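Local coordinates for glucose-6-phosphate 1-dehydrogenase (Kluyveromyces lactis, PDB 7E6I), which catalyses the NADP(+)-dependent oxidation of glucose 6-phosphate to 6-phosphogluconolactone, the first and rate-limiting step of the oxidative pentose phosphate pathway, at residues N366-R371 with E376-K381. Residues are numbered along the deposited sequence; the frame is centred on the assembly and turned at random.
Sequences NELVIR and EAIYLK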
ATOM      1  N   ASN A 366       1.144  12.188 -26.650  1.00 22.48           N
ATOM      2  CA  ASN A 366       1.705  12.502 -25.350  1.00 23.34           C
ATOM      3  C   ASN A 366       1.443  11.374 -24.372  1.00 23.14           C
ATOM      4  O   ASN A 366       0.461  10.636 -24.474  1.00 21.71           O
ATOM      5  CB  ASN A 366       1.116  13.784 -24.790  1.00 23.53           C
ATOM      6  CG  ASN A 366       1.387  14.941 -25.671  1.00 25.23           C
ATOM      7  OD1 ASN A 366       0.485  15.474 -26.312  1.00 27.69           O
ATOM      8  ND2 ASN A 366       2.651  15.324 -25.753  1.00 25.86           N
ATOM      9  N   GLU A 367       2.320  11.285 -23.388  1.00 24.98           N
ATOM     10  CA  GLU A 367       2.351  10.163 -22.479  1.00 23.83           C
ATOM     11  C   GLU A 367       2.928  10.670 -21.174  1.00 22.56           C
ATOM     12  O   GLU A 367       3.827  11.511 -21.176  1.00 24.08           O
ATOM     13  CB  GLU A 367       3.194   9.033 -23.069  1.00 22.69           C
ATOM     14  CG  GLU A 367       2.748   7.658 -22.686  1.00 28.04           C
ATOM     15  CD  GLU A 367       3.262   6.582 -23.653  1.00 32.36           C
ATOM     16  OE1 GLU A 367       2.989   6.642 -24.889  1.00 32.52           O
ATOM     17  OE2 GLU A 367       3.942   5.668 -23.157  1.00 33.68           O
ATOM     18  N   LEU A 368       2.386  10.182 -20.066  1.00 23.29           N
ATOM     19  CA  LEU A 368       2.853  10.549 -18.741  1.00 23.23           C
ATOM     20  C   LEU A 368       3.157   9.269 -17.990  1.00 23.26           C
ATOM     21  O   LEU A 368       2.296   8.388 -17.903  1.00 23.35           O
ATOM     22  CB  LEU A 368       1.803  11.370 -17.980  1.00 23.62           C
ATOM     23  CG  LEU A 368       2.072  11.578 -16.482  1.00 25.66           C
ATOM     24  CD1 LEU A 368       3.304  12.430 -16.299  1.00 25.01           C
ATOM     25  CD2 LEU A 368       0.853  12.206 -15.769  1.00 23.52           C
ATOM     26  N   VAL A 369       4.371   9.171 -17.450  1.00 22.53           N
ATOM     27  CA  VAL A 369       4.801   8.039 -16.643  1.00 22.01           C
ATOM     28  C   VAL A 369       5.191   8.551 -15.264  1.00 25.46           C
ATOM     29  O   VAL A 369       5.983   9.492 -15.145  1.00 27.99           O
ATOM     30  CB  VAL A 369       5.973   7.287 -17.295  1.00 28.87           C
ATOM     31  CG1 VAL A 369       6.539   6.253 -16.326  1.00 27.04           C
ATOM     32  CG2 VAL A 369       5.528   6.625 -18.602  1.00 23.00           C
ATOM     33  N   ILE A 370       4.635   7.938 -14.229  1.00 24.26           N
ATOM     34  CA  ILE A 370       4.966   8.246 -12.842  1.00 26.45           C
ATOM     35  C   ILE A 370       5.584   6.989 -12.241  1.00 28.28           C
ATOM     36  O   ILE A 370       4.887   5.985 -12.054  1.00 26.52           O
ATOM     37  CB  ILE A 370       3.726   8.686 -12.048  1.00 25.33           C
ATOM     38  CG1 ILE A 370       3.041   9.853 -12.759  1.00 24.73           C
ATOM     39  CG2 ILE A 370       4.087   9.049 -10.613  1.00 22.24           C
ATOM     40  CD1 ILE A 370       1.631  10.045 -12.328  1.00 25.12           C
ATOM     41  N   ARG A 371       6.892   7.012 -11.967  1.00 29.27           N
ATOM     42  CA  ARG A 371       7.536   5.879 -11.313  1.00 29.73           C
ATOM     43  C   ARG A 371       7.407   6.026  -9.806  1.00 28.80           C
ATOM     44  O   ARG A 371       7.924   6.983  -9.223  1.00 29.16           O
ATOM     45  CB  ARG A 371       9.012   5.726 -11.679  1.00 33.64           C
ATOM     46  CG  ARG A 371       9.499   4.291 -11.378  1.00 37.21           C
ATOM     47  CD  ARG A 371      10.802   3.950 -12.023  1.00 43.27           C
ATOM     48  NE  ARG A 371      10.615   3.064 -13.161  1.00 45.16           N
ATOM     49  CZ  ARG A 371      11.506   2.946 -14.140  1.00 55.75           C
ATOM     50  NH1 ARG A 371      12.622   3.668 -14.086  1.00 56.64           N
ATOM     51  NH2 ARG A 371      11.289   2.127 -15.176  1.00 56.96           N
ATOM     52  N   GLU A 376      11.823   7.096  -7.877  1.00 41.62           N
ATOM     53  CA  GLU A 376      10.786   8.131  -7.878  1.00 42.68           C
ATOM     54  C   GLU A 376      11.019   9.194  -8.946  1.00 43.73           C
ATOM     55  O   GLU A 376      11.992   9.952  -8.864  1.00 49.51           O
ATOM     56  CB  GLU A 376      10.717   8.830  -6.516  1.00 44.98           C
ATOM     57  CG  GLU A 376      10.242   7.979  -5.381  1.00 41.72           C
ATOM     58  CD  GLU A 376      11.379   7.585  -4.468  1.00 52.74           C
ATOM     59  OE1 GLU A 376      12.453   7.183  -4.980  1.00 56.49           O
ATOM     60  OE2 GLU A 376      11.198   7.688  -3.231  1.00 61.78           O
ATOM     61  N   ALA A 377      10.141   9.256  -9.946  1.00 36.48           N
ATOM     62  CA  ALA A 377      10.328  10.185 -11.051  1.00 39.21           C
ATOM     63  C   ALA A 377       9.011  10.383 -11.786  1.00 37.95           C
ATOM     64  O   ALA A 377       8.080   9.579 -11.669  1.00 32.71           O
ATOM     65  CB  ALA A 377      11.402   9.690 -12.022  1.00 41.29           C
ATOM     66  N   ILE A 378       8.955  11.471 -12.554  1.00 38.31           N
ATOM     67  CA  ILE A 378       7.864  11.731 -13.482  1.00 34.74           C
ATOM     68  C   ILE A 378       8.465  12.030 -14.846  1.00 34.11           C
ATOM     69  O   ILE A 378       9.414  12.814 -14.945  1.00 38.22           O
ATOM     70  CB  ILE A 378       6.980  12.890 -12.994  1.00 34.73           C
ATOM     71  CG1 ILE A 378       6.255  12.475 -11.716  1.00 36.19           C
ATOM     72  CG2 ILE A 378       5.993  13.296 -14.067  1.00 31.43           C
ATOM     73  CD1 ILE A 378       5.806  13.641 -10.878  1.00 45.60           C
ATOM     74  N   TYR A 379       7.939  11.393 -15.891  1.00 29.06           N
ATOM     75  CA  TYR A 379       8.408  11.601 -17.257  1.00 31.07           C
ATOM     76  C   TYR A 379       7.236  11.986 -18.143  1.00 30.14           C
ATOM     77  O   TYR A 379       6.149  11.409 -18.030  1.00 28.09           O
ATOM     78  CB  TYR A 379       9.075  10.345 -17.838  1.00 34.11           C
ATOM     79  CG  TYR A 379      10.130   9.747 -16.954  1.00 38.56           C
ATOM     80  CD1 TYR A 379      11.392  10.314 -16.881  1.00 44.17           C
ATOM     81  CD2 TYR A 379       9.863   8.627 -16.175  1.00 35.53           C
ATOM     82  CE1 TYR A 379      12.375   9.779 -16.065  1.00 46.30           C
ATOM     83  CE2 TYR A 379      10.829   8.097 -15.347  1.00 38.02           C
ATOM     84  CZ  TYR A 379      12.087   8.675 -15.300  1.00 45.59           C
ATOM     85  OH  TYR A 379      13.078   8.166 -14.490  1.00 46.27           O
ATOM     86  N   LEU A 380       7.457  12.951 -19.029  1.00 27.85           N
ATOM     87  CA  LEU A 380       6.443  13.391 -19.980  1.00 27.91           C
ATOM     88  C   LEU A 380       7.013  13.274 -21.382  1.00 31.25           C
ATOM     89  O   LEU A 380       8.055  13.865 -21.686  1.00 31.25           O
ATOM     90  CB  LEU A 380       6.003  14.828 -19.713  1.00 29.41           C
ATOM     91  CG  LEU A 380       5.300  15.148 -18.389  1.00 31.24           C
ATOM     92  CD1 LEU A 380       6.333  15.366 -17.329  1.00 33.81           C
ATOM     93  CD2 LEU A 380       4.415  16.394 -18.501  1.00 31.09           C
ATOM     94  N   LYS A 381       6.339  12.508 -22.224  1.00 27.50           N
ATOM     95  CA  LYS A 381       6.673  12.462 -23.632  1.00 26.30           C
ATOM     96  C   LYS A 381       6.028  13.671 -24.302  1.00 28.62           C
ATOM     97  O   LYS A 381       4.800  13.830 -24.255  1.00 25.03           O
ATOM     98  CB  LYS A 381       6.182  11.150 -24.229  1.00 23.43           C
ATOM     99  CG  LYS A 381       6.682  10.889 -25.625  1.00 24.93           C
ATOM    100  CD  LYS A 381       6.592   9.435 -25.943  1.00 25.94           C
ATOM    101  CE  LYS A 381       6.652   9.202 -27.413  1.00 29.24           C
ATOM    102  NZ  LYS A 381       5.863   8.000 -27.730  1.00 34.66           N
TER
HETATM  103  O   HOH W   1       3.364   7.851 -27.918  1.00 50.83           O
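The Tyr-379 ring meets Val-369 at its edge, near the ring plane, with CD2 4.1 Å from Val-369 CG1; a chi1 of 171° sets that methyl anti to Val-369's own N, toward the ring. A second flat group, the Asn-366 amide, points ND2 at Lys-381 O over 3.0 Å, almost straight (175°) and in plane with both the amide and the carbonyl, on a lone pair. This side-chain bond extends an antiparallel hairpin ladder. Val-369 and Tyr-379 form a hydrogen-bonded pair, 2.9 Å from Val-369 N to Tyr-379 O and 2.8 Å from Tyr-379 N to Val-369 O. On the face away from these two side chains, Leu-368 CD1 touches Ile-378 CG2 (3.6 Å) and, farther off, Leu-380 CG, while helix 193-198 packs on Ile-370 and Ile-378. Glu-367 OE1 and Lys-381 NZ stay 4.3 Å apart, beyond a salt bridge. Glu-367 OE2 holds Arg-349 and Tyr-480, OE1 accepts from Gln-351, and Arg-371 is paired with Glu-347. The chemistry is two-sided: one face is aliphatic, whereas the other carries Glu-367, Arg-371, Tyr-379 and Lys-381, consistent with the second NADP(+) site inferred from relatives; Glu-367 and Arg-371 already have oppositely charged partners, yet the basic groups could suit a phosphate-bearing ligand.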